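Local coordinates for membrane protein (Acinetobacter baumannii AB307-0294, PDB 5DL5) that forms an eighteen-stranded beta-barrel channel of the OprD family and probably lets small molecules, probably including antibiotics, across the outer membrane, at residues A260-Y263 and A264-I268; P319-Y322 and M323-I327; N339-F342 and G343-G346. One frame throughout, in Å; residues are numbered along the deposited sequence.

In the fold
All three interactions are local turns, two in loops and one where strand 332-341 runs out. They follow one another along the chain. Interaction 1 is a helical turn in the long loop after strand 233-246. Interaction 2 lies deeper, in the loop between strands 289-300 and 332-341, and touches a bound detergent molecule. Interaction 3 is the turn at the C-terminal end of strand 332-341. The centres of interactions 1 and 2 are about 25 Å apart, and those of interactions 2 and 3 about 26 Å. Interactions 1 and 3 are about 50 Å apart, centre to centre, on opposite sides of the chain's centre. None of the three touches another.

Interaction 1. Residues A260-Y263 and A264-I268; sequences APNY and AADGI
Asn-262 and Asp-266 set their side chains across each other at about a right angle. As modelled, their amide and carboxylate planes are turned 67° apart, but the exact fit of these two end groups is doubtful, because ND2 of Asn-262 is placed too close to the carboxylate. On the other side of the amide, OD1 of Asn-262 lies 3.2 Å from CB of Ala-265. CG of Asn-262 stands opposite the backbone N (chi1 -164°), which carries the amide over to this side of the turn.

The backbone forms a single helical turn in the long loop between strands 233-246 and 273-286, a loop that is probably extracellular, as in other OprD-type porins. A type I beta turn from Ala-260 to Tyr-263 leads into it. O of Asn-262 accepts two bonds: 2.7 Å from N of Ala-265, which sits above the carbonyl plane, and 2.8 Å from N of Asp-266. A third bond, 2.8 Å long, runs from N of Gly-267 to O of Tyr-263. Gly-267 then leaves the helix with a positive phi of 80°.

Tyr-263 is buried. One edge of its ring meets the backbone beyond the helix, with CD1 3.4 Å from C of Ile-268. CE1 of Tyr-263 reaches O of Gly-267 obliquely at 3.6 Å. The phenol OH bonds to Thr-252 OG1 and to the backbone N of Ala-255, and these tie the turn to an earlier part of the same loop.

Interaction 2. Residues P319-Y322 and M323-I327; sequences PNSY and MSDFI. With C8E ((hydroxyethyloxy)tri(ethyloxy)octane), chain B.
A tight bend in the long loop between strands 289-300 and 332-341 brings Ser-321 and Tyr-322 back against Ser-324 and Asp-325. The loop folds into the barrel, with the centre of this contact about 11 Å from the centre of the chain, and probably helps to narrow the channel. The backbone closes the bend with one nearly straight bond. It runs from N of Tyr-322 to O of Ser-324, 3.0 Å long with 172° at the hydrogen.

Beside it, the hydroxyl OG of Ser-321 donates to OD1 of Asp-325. This OG stands opposite its own backbone N (chi1 -171°), which directs it to the carboxylate. The modelled separation is very short, so its exact length is doubtful. The other carboxylate oxygen, OD2 of Asp-325, bonds to Tyr-306 OH.

Ser-324 begins an ST turn. Its OG accepts from N of Phe-326 at 3.2 Å. The same OG lies 3.7 Å above one face of the Phe-326 ring, offset toward the rim. The edge of that ring, at CD1 of Phe-326, meets O of Asn-320 at 3.3 Å.

A C8E detergent molecule meets the bend at Tyr-322 and Met-323. Its terminal hydroxyl O21 donates to O of Tyr-322 at 2.9 Å. Met-323 adds a looser contact, with CG 4.1 Å from C20 of C8E.

Glu-374 and Glu-376 of strand 371-384 bind Ser-324, through OG and backbone N respectively, while Gln-335 of strand 332-341 holds OD1 of Asn-320 and OH of Tyr-322. The side chains of Asn-320, Tyr-322 and Phe-326 all rest on Val-358 of strand 351-365.

Interaction 3. Residues N339-F342 and G343-G346; sequences NVDF and GKLG
CG of Asp-341 lies opposite the backbone N (chi1 -175°), and this brings the carboxylate round to face the backbone of Gly-343 and Lys-344. The result is an Asx turn at the end of strand 332-341. It opens the short connection to strand 351-365, probably one of the periplasmic turns of the barrel. OD1 of Asp-341 accepts from N of Gly-343 at 2.9 Å, and the donor comes nearly along the C-O axis. A weak second bond reaches the same OD1 from N of Lys-344 at 3.3 Å. The main-chain O of Asp-341 takes a further bond, 3.0 Å from N of Leu-345, in the carbonyl plane. Asp-341 thus takes bonds from three successive N-H groups, one of them weakly.

A type I beta turn follows from Gly-343 to Gly-346. Gly-346 ends the turn with a positive phi of 100°.

On the apolar side, Phe-342 and Leu-345 lie side by side and point the same way. CD2 of Leu-345 is 3.8 Å from CD1 of Phe-342. CG1 of Val-340 sits over one face of the Phe-342 ring. Phe-342 also packs on Leu-351 and Trp-353 of the next strand.

The extended chain of Lys-344 crosses the carboxylate with CD 3.5 Å from OD2 of Asp-341, while its NZ stays 4.3 Å from that oxygen, beyond a salt bridge.

Interaction 1. Residues A260-Y263 and A264-I268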
ATOM      1  N   ALA A 260      26.720  12.549  -0.303  1.00 55.79           N
ATOM      2  CA  ALA A 260      27.053  13.969   0.036  1.00 57.89           C
ATOM      3  C   ALA A 260      27.193  14.258   1.538  1.00 56.66           C
ATOM      4  O   ALA A 260      26.459  13.721   2.343  1.00 54.73           O
ATOM      5  CB  ALA A 260      25.991  14.899  -0.536  1.00 55.87           C
ATOM      6  N   PRO A 261      28.078  15.227   1.912  1.00 58.66           N
ATOM      7  CA  PRO A 261      28.378  15.501   3.323  1.00 60.20           C
ATOM      8  C   PRO A 261      27.193  15.629   4.162  1.00 60.04           C
ATOM      9  O   PRO A 261      27.224  15.279   5.329  1.00 61.66           O
ATOM     10  CB  PRO A 261      29.131  16.870   3.275  1.00 64.46           C
ATOM     11  CG  PRO A 261      29.864  16.822   1.940  1.00 64.43           C
ATOM     12  CD  PRO A 261      28.956  15.986   1.009  1.00 61.53           C
ATOM     13  N   ASN A 262      26.139  16.158   3.559  1.00 62.56           N
ATOM     14  CA  ASN A 262      24.964  16.536   4.244  1.00 63.64           C
ATOM     15  C   ASN A 262      23.860  15.494   4.223  1.00 62.38           C
ATOM     16  O   ASN A 262      22.792  15.706   4.804  1.00 60.43           O
ATOM     17  CB  ASN A 262      24.496  17.839   3.581  1.00 69.75           C
ATOM     18  CG  ASN A 262      23.493  18.582   4.420  1.00 73.65           C
ATOM     19  OD1 ASN A 262      23.474  18.447   5.633  1.00 79.45           O
ATOM     20  ND2 ASN A 262      22.650  19.361   3.786  1.00 75.60           N
ATOM     21  N   TYR A 263      24.119  14.352   3.579  1.00 58.59           N
ATOM     22  CA  TYR A 263      23.127  13.262   3.402  1.00 55.71           C
ATOM     23  C   TYR A 263      22.392  12.851   4.696  1.00 56.48           C
ATOM     24  O   TYR A 263      21.141  12.648   4.743  1.00 53.10           O
ATOM     25  CB  TYR A 263      23.862  12.004   2.850  1.00 51.86           C
ATOM     26  CG  TYR A 263      22.990  10.832   2.610  1.00 49.61           C
ATOM     27  CD1 TYR A 263      22.045  10.867   1.553  1.00 49.94           C
ATOM     28  CD2 TYR A 263      23.003   9.693   3.448  1.00 48.00           C
ATOM     29  CE1 TYR A 263      21.193   9.819   1.323  1.00 45.50           C
ATOM     30  CE2 TYR A 263      22.207   8.614   3.184  1.00 47.20           C
ATOM     31  CZ  TYR A 263      21.282   8.689   2.127  1.00 47.59           C
ATOM     32  OH  TYR A 263      20.461   7.654   1.822  1.00 46.69           O
ATOM     33  N   ALA A 264      23.230  12.735   5.704  1.00 60.49           N
ATOM     34  CA  ALA A 264      22.953  12.684   7.156  1.00 64.89           C
ATOM     35  C   ALA A 264      21.782  13.480   7.593  1.00 64.10           C
ATOM     36  O   ALA A 264      20.961  13.021   8.354  1.00 69.30           O
ATOM     37  CB  ALA A 264      24.248  13.215   7.894  1.00 69.48           C
ATOM     38  N   ALA A 265      21.734  14.703   7.088  1.00 66.25           N
ATOM     39  CA  ALA A 265      20.727  15.679   7.401  1.00 68.06           C
ATOM     40  C   ALA A 265      19.627  15.875   6.335  1.00 65.59           C
ATOM     41  O   ALA A 265      18.507  16.111   6.680  1.00 65.19           O
ATOM     42  CB  ALA A 265      21.447  17.000   7.625  1.00 70.45           C
ATOM     43  N   ASP A 266      19.988  15.830   5.053  1.00 64.97           N
ATOM     44  CA  ASP A 266      19.125  16.138   3.907  1.00 61.54           C
ATOM     45  C   ASP A 266      18.345  14.911   3.364  1.00 56.36           C
ATOM     46  O   ASP A 266      17.216  15.027   2.853  1.00 54.57           O
ATOM     47  CB  ASP A 266      20.030  16.598   2.724  1.00 68.19           C
ATOM     48  CG  ASP A 266      20.380  18.013   2.786  1.00 81.15           C
ATOM     49  OD1 ASP A 266      20.011  18.619   3.823  1.00 94.75           O
ATOM     50  OD2 ASP A 266      21.083  18.546   1.852  1.00 84.91           O
ATOM     51  N   GLY A 267      19.000  13.752   3.387  1.00 51.84           N
ATOM     52  CA  GLY A 267      18.485  12.579   2.722  1.00 47.98           C
ATOM     53  C   GLY A 267      18.817  12.709   1.251  1.00 46.44           C
ATOM     54  O   GLY A 267      18.337  11.936   0.512  1.00 47.18           O
ATOM     55  N   ILE A 268      19.680  13.638   0.821  1.00 44.81           N
ATOM     56  CA  ILE A 268      19.981  13.767  -0.557  1.00 45.82           C
ATOM     57  C   ILE A 268      21.349  13.202  -0.850  1.00 45.97           C
ATOM     58  O   ILE A 268      22.338  13.785  -0.486  1.00 47.27           O
ATOM     59  CB  ILE A 268      19.855  15.268  -0.995  1.00 50.22           C
ATOM     60  CG1 ILE A 268      18.382  15.683  -0.955  1.00 52.04           C
ATOM     61  CG2 ILE A 268      20.429  15.538  -2.398  1.00 51.49           C
ATOM     62  CD1 ILE A 268      18.262  17.141  -1.364  1.00 55.97           C
TER

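Interaction 2. Residues P319-Y322 and M323-I327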
ATOM      1  N   PRO A 319       5.962  -9.885  -0.182  1.00 30.77           N
ATOM      2  CA  PRO A 319       5.312 -10.705   0.921  1.00 29.76           C
ATOM      3  C   PRO A 319       5.862 -10.412   2.309  1.00 29.36           C
ATOM      4  O   PRO A 319       5.205 -10.571   3.303  1.00 28.53           O
ATOM      5  CB  PRO A 319       5.687 -12.149   0.484  1.00 32.36           C
ATOM      6  CG  PRO A 319       6.995 -12.069  -0.259  1.00 28.62           C
ATOM      7  CD  PRO A 319       6.811 -10.749  -1.059  1.00 31.13           C
ATOM      8  N   ASN A 320       7.107  -9.983   2.434  1.00 31.05           N
ATOM      9  CA  ASN A 320       7.724  -9.847   3.788  1.00 30.98           C
ATOM     10  C   ASN A 320       7.600  -8.404   4.198  1.00 34.84           C
ATOM     11  O   ASN A 320       8.580  -7.606   4.229  1.00 33.31           O
ATOM     12  CB  ASN A 320       9.147 -10.284   3.865  1.00 29.00           C
ATOM     13  CG  ASN A 320       9.331 -11.779   3.591  1.00 30.89           C
ATOM     14  OD1 ASN A 320       8.374 -12.523   3.391  1.00 31.84           O
ATOM     15  ND2 ASN A 320      10.585 -12.204   3.528  1.00 30.36           N
ATOM     16  N   SER A 321       6.380  -8.101   4.619  1.00 34.77           N
ATOM     17  CA  SER A 321       5.923  -6.735   4.775  1.00 36.53           C
ATOM     18  C   SER A 321       4.769  -6.717   5.767  1.00 36.37           C
ATOM     19  O   SER A 321       3.674  -7.141   5.422  1.00 33.49           O
ATOM     20  CB  SER A 321       5.368  -6.157   3.450  1.00 37.09           C
ATOM     21  OG  SER A 321       5.147  -4.732   3.649  1.00 36.35           O
ATOM     22  N   TYR A 322       5.050  -6.272   6.973  1.00 33.76           N
ATOM     23  CA  TYR A 322       4.056  -6.173   8.068  1.00 37.78           C
ATOM     24  C   TYR A 322       4.296  -4.842   8.738  1.00 35.79           C
ATOM     25  O   TYR A 322       4.081  -3.853   8.103  1.00 39.21           O
ATOM     26  CB  TYR A 322       4.145  -7.381   9.073  1.00 37.03           C
ATOM     27  CG  TYR A 322       3.763  -8.729   8.428  1.00 35.14           C
ATOM     28  CD1 TYR A 322       2.405  -9.071   8.245  1.00 34.54           C
ATOM     29  CD2 TYR A 322       4.748  -9.597   7.920  1.00 33.61           C
ATOM     30  CE1 TYR A 322       2.032 -10.239   7.581  1.00 35.24           C
ATOM     31  CE2 TYR A 322       4.400 -10.767   7.260  1.00 35.08           C
ATOM     32  CZ  TYR A 322       3.045 -11.128   7.178  1.00 36.28           C
ATOM     33  OH  TYR A 322       2.700 -12.312   6.591  1.00 35.54           O
ATOM     34  N   MET A 323       4.815  -4.747   9.951  1.00 37.40           N
ATOM     35  CA  MET A 323       5.147  -3.423  10.468  1.00 35.53           C
ATOM     36  C   MET A 323       6.462  -3.026   9.773  1.00 36.84           C
ATOM     37  O   MET A 323       6.547  -1.976   9.196  1.00 32.57           O
ATOM     38  CB  MET A 323       5.282  -3.363  11.965  1.00 38.26           C
ATOM     39  CG  MET A 323       5.754  -1.953  12.349  1.00 38.84           C
ATOM     40  SD  MET A 323       6.050  -1.833  14.092  1.00 44.37           S
ATOM     41  CE  MET A 323       7.525  -2.792  14.304  1.00 46.46           C
ATOM     42  N   SER A 324       7.499  -3.880   9.814  1.00 31.99           N
ATOM     43  CA  SER A 324       8.680  -3.642   8.986  1.00 32.11           C
ATOM     44  C   SER A 324       8.481  -4.180   7.612  1.00 30.54           C
ATOM     45  O   SER A 324       7.795  -5.184   7.414  1.00 29.87           O
ATOM     46  CB  SER A 324       9.943  -4.330   9.604  1.00 35.96           C
ATOM     47  OG  SER A 324      11.002  -4.289   8.704  1.00 33.01           O
ATOM     48  N   ASP A 325       9.099  -3.539   6.628  1.00 31.83           N
ATOM     49  CA  ASP A 325       9.003  -4.010   5.258  1.00 30.51           C
ATOM     50  C   ASP A 325      10.225  -4.762   4.782  1.00 28.95           C
ATOM     51  O   ASP A 325      10.260  -5.167   3.587  1.00 30.12           O
ATOM     52  CB  ASP A 325       8.790  -2.855   4.348  1.00 30.46           C
ATOM     53  CG  ASP A 325       7.379  -2.260   4.514  1.00 34.12           C
ATOM     54  OD1 ASP A 325       6.382  -2.994   4.543  1.00 34.23           O
ATOM     55  OD2 ASP A 325       7.318  -1.052   4.516  1.00 33.18           O
ATOM     56  N   PHE A 326      11.235  -4.944   5.617  1.00 30.35           N
ATOM     57  CA  PHE A 326      12.399  -5.851   5.207  1.00 30.13           C
ATOM     58  C   PHE A 326      13.045  -5.354   3.914  1.00 29.15           C
ATOM     59  O   PHE A 326      13.315  -6.061   2.983  1.00 29.73           O
ATOM     60  CB  PHE A 326      12.020  -7.354   5.209  1.00 29.97           C
ATOM     61  CG  PHE A 326      11.590  -7.826   6.621  1.00 31.15           C
ATOM     62  CD1 PHE A 326      10.298  -7.601   7.091  1.00 30.63           C
ATOM     63  CD2 PHE A 326      12.512  -8.383   7.506  1.00 31.62           C
ATOM     64  CE1 PHE A 326       9.940  -7.919   8.436  1.00 33.22           C
ATOM     65  CE2 PHE A 326      12.177  -8.762   8.832  1.00 32.24           C
ATOM     66  CZ  PHE A 326      10.894  -8.450   9.313  1.00 33.73           C
ATOM     67  N   ILE A 327      13.370  -4.063   3.988  1.00 29.88           N
ATOM     68  CA  ILE A 327      13.766  -3.225   2.811  1.00 28.98           C
ATOM     69  C   ILE A 327      15.066  -2.551   3.046  1.00 28.68           C
ATOM     70  O   ILE A 327      15.444  -1.712   2.282  1.00 29.62           O
ATOM     71  CB  ILE A 327      12.718  -2.085   2.521  1.00 28.89           C
ATOM     72  CG1 ILE A 327      12.471  -1.239   3.801  1.00 28.14           C
ATOM     73  CG2 ILE A 327      11.537  -2.656   1.779  1.00 28.66           C
ATOM     74  CD1 ILE A 327      11.577  -0.003   3.584  1.00 32.36           C
TER
HETATM   75  C6  C8E B 501       5.330  12.337  10.730  1.00 54.91           C
HETATM   76  C7  C8E B 501       4.677  11.311  11.699  1.00 51.18           C
HETATM   77  C8  C8E B 501       5.638  10.556  12.648  1.00 53.90           C
HETATM   78  O9  C8E B 501       5.259   9.162  12.940  1.00 41.62           O
HETATM   79  C10 C8E B 501       6.343   8.332  12.536  1.00 60.43           C
HETATM   80  C11 C8E B 501       6.223   8.005  11.037  1.00 52.13           C
HETATM   81  O12 C8E B 501       6.948   6.844  10.696  1.00 64.71           O
HETATM   82  C13 C8E B 501       6.537   5.609  11.300  1.00 56.96           C
HETATM   83  C14 C8E B 501       5.592   4.862  10.397  1.00 55.62           C
HETATM   84  O15 C8E B 501       5.942   3.498  10.178  1.00 63.94           O
HETATM   85  C16 C8E B 501       7.250   3.185   9.676  1.00 67.29           C
HETATM   86  C17 C8E B 501       7.034   1.944   8.810  1.00 73.13           C
HETATM   87  O18 C8E B 501       5.881   1.253   9.380  1.00 77.61           O
HETATM   88  C19 C8E B 501       5.015   0.630   8.422  1.00 78.88           C
HETATM   89  C20 C8E B 501       3.957  -0.164   9.170  1.00 69.34           C
HETATM   90  O21 C8E B 501       3.142  -1.097   8.404  1.00 63.28           O

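Interaction 3. Residues N339-F342 and G343-G346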
ATOM      1  N   ASN A 339      -2.190 -19.513   8.277  1.00 38.30           N
ATOM      2  CA  ASN A 339      -3.536 -18.838   8.162  1.00 41.00           C
ATOM      3  C   ASN A 339      -4.558 -19.912   8.381  1.00 43.80           C
ATOM      4  O   ASN A 339      -4.436 -21.020   7.822  1.00 40.86           O
ATOM      5  CB  ASN A 339      -3.757 -18.219   6.814  1.00 39.41           C
ATOM      6  CG  ASN A 339      -2.599 -17.314   6.425  1.00 41.01           C
ATOM      7  OD1 ASN A 339      -2.445 -16.200   6.936  1.00 42.04           O
ATOM      8  ND2 ASN A 339      -1.732 -17.832   5.612  1.00 44.84           N
ATOM      9  N   VAL A 340      -5.492 -19.612   9.279  1.00 44.27           N
ATOM     10  CA  VAL A 340      -6.656 -20.460   9.516  1.00 47.63           C
ATOM     11  C   VAL A 340      -7.973 -19.704   9.254  1.00 48.76           C
ATOM     12  O   VAL A 340      -8.199 -18.640   9.851  1.00 43.72           O
ATOM     13  CB  VAL A 340      -6.712 -20.900  10.969  1.00 47.45           C
ATOM     14  CG1 VAL A 340      -7.923 -21.800  11.180  1.00 49.05           C
ATOM     15  CG2 VAL A 340      -5.391 -21.532  11.311  1.00 50.61           C
ATOM     16  N   ASP A 341      -8.850 -20.354   8.474  1.00 49.56           N
ATOM     17  CA  ASP A 341     -10.223 -19.982   8.299  1.00 53.17           C
ATOM     18  C   ASP A 341     -11.189 -20.795   9.238  1.00 53.31           C
ATOM     19  O   ASP A 341     -11.526 -21.985   8.985  1.00 52.83           O
ATOM     20  CB  ASP A 341     -10.593 -20.090   6.816  1.00 55.83           C
ATOM     21  CG  ASP A 341     -12.015 -19.586   6.510  1.00 62.15           C
ATOM     22  OD1 ASP A 341     -12.901 -19.461   7.413  1.00 62.66           O
ATOM     23  OD2 ASP A 341     -12.253 -19.368   5.313  1.00 67.12           O
ATOM     24  N   PHE A 342     -11.681 -20.080  10.258  1.00 51.21           N
ATOM     25  CA  PHE A 342     -12.493 -20.660  11.308  1.00 53.60           C
ATOM     26  C   PHE A 342     -13.893 -20.978  10.891  1.00 55.21           C
ATOM     27  O   PHE A 342     -14.522 -21.780  11.568  1.00 60.42           O
ATOM     28  CB  PHE A 342     -12.495 -19.841  12.599  1.00 52.84           C
ATOM     29  CG  PHE A 342     -11.264 -20.015  13.405  1.00 51.58           C
ATOM     30  CD1 PHE A 342     -11.137 -21.082  14.288  1.00 55.20           C
ATOM     31  CD2 PHE A 342     -10.231 -19.186  13.245  1.00 48.22           C
ATOM     32  CE1 PHE A 342      -9.999 -21.242  15.051  1.00 54.41           C
ATOM     33  CE2 PHE A 342      -9.063 -19.360  13.949  1.00 50.43           C
ATOM     34  CZ  PHE A 342      -8.931 -20.378  14.857  1.00 51.69           C
ATOM     35  N   GLY A 343     -14.320 -20.463   9.752  1.00 54.82           N
ATOM     36  CA  GLY A 343     -15.561 -20.904   9.099  1.00 59.12           C
ATOM     37  C   GLY A 343     -15.425 -22.262   8.440  1.00 59.89           C
ATOM     38  O   GLY A 343     -16.245 -23.136   8.657  1.00 63.01           O
ATOM     39  N   LYS A 344     -14.372 -22.459   7.637  1.00 61.21           N
ATOM     40  CA  LYS A 344     -14.153 -23.763   6.992  1.00 63.49           C
ATOM     41  C   LYS A 344     -13.935 -24.810   7.994  1.00 64.87           C
ATOM     42  O   LYS A 344     -14.303 -25.949   7.810  1.00 70.24           O
ATOM     43  CB  LYS A 344     -13.008 -23.727   6.042  1.00 63.18           C
ATOM     44  CG  LYS A 344     -13.429 -23.057   4.778  1.00 63.92           C
ATOM     45  CD  LYS A 344     -12.246 -22.606   3.977  1.00 63.12           C
ATOM     46  CE  LYS A 344     -12.712 -22.326   2.571  1.00 64.14           C
ATOM     47  NZ  LYS A 344     -11.541 -21.792   1.838  1.00 62.98           N
ATOM     48  N   LEU A 345     -13.332 -24.416   9.083  1.00 65.16           N
ATOM     49  CA  LEU A 345     -13.055 -25.350  10.159  1.00 68.32           C
ATOM     50  C   LEU A 345     -14.290 -25.741  10.905  1.00 69.56           C
ATOM     51  O   LEU A 345     -14.275 -26.771  11.558  1.00 72.83           O
ATOM     52  CB  LEU A 345     -12.048 -24.732  11.104  1.00 67.50           C
ATOM     53  CG  LEU A 345     -11.184 -25.557  12.018  1.00 68.21           C
ATOM     54  CD1 LEU A 345     -10.235 -26.465  11.219  1.00 66.73           C
ATOM     55  CD2 LEU A 345     -10.418 -24.532  12.832  1.00 66.24           C
ATOM     56  N   GLY A 346     -15.362 -24.955  10.810  1.00 70.66           N
ATOM     57  CA  GLY A 346     -16.609 -25.303  11.442  1.00 70.95           C
ATOM     58  C   GLY A 346     -16.813 -24.555  12.739  1.00 74.54           C
ATOM     59  O   GLY A 346     -17.717 -24.889  13.469  1.00 75.87           O
TER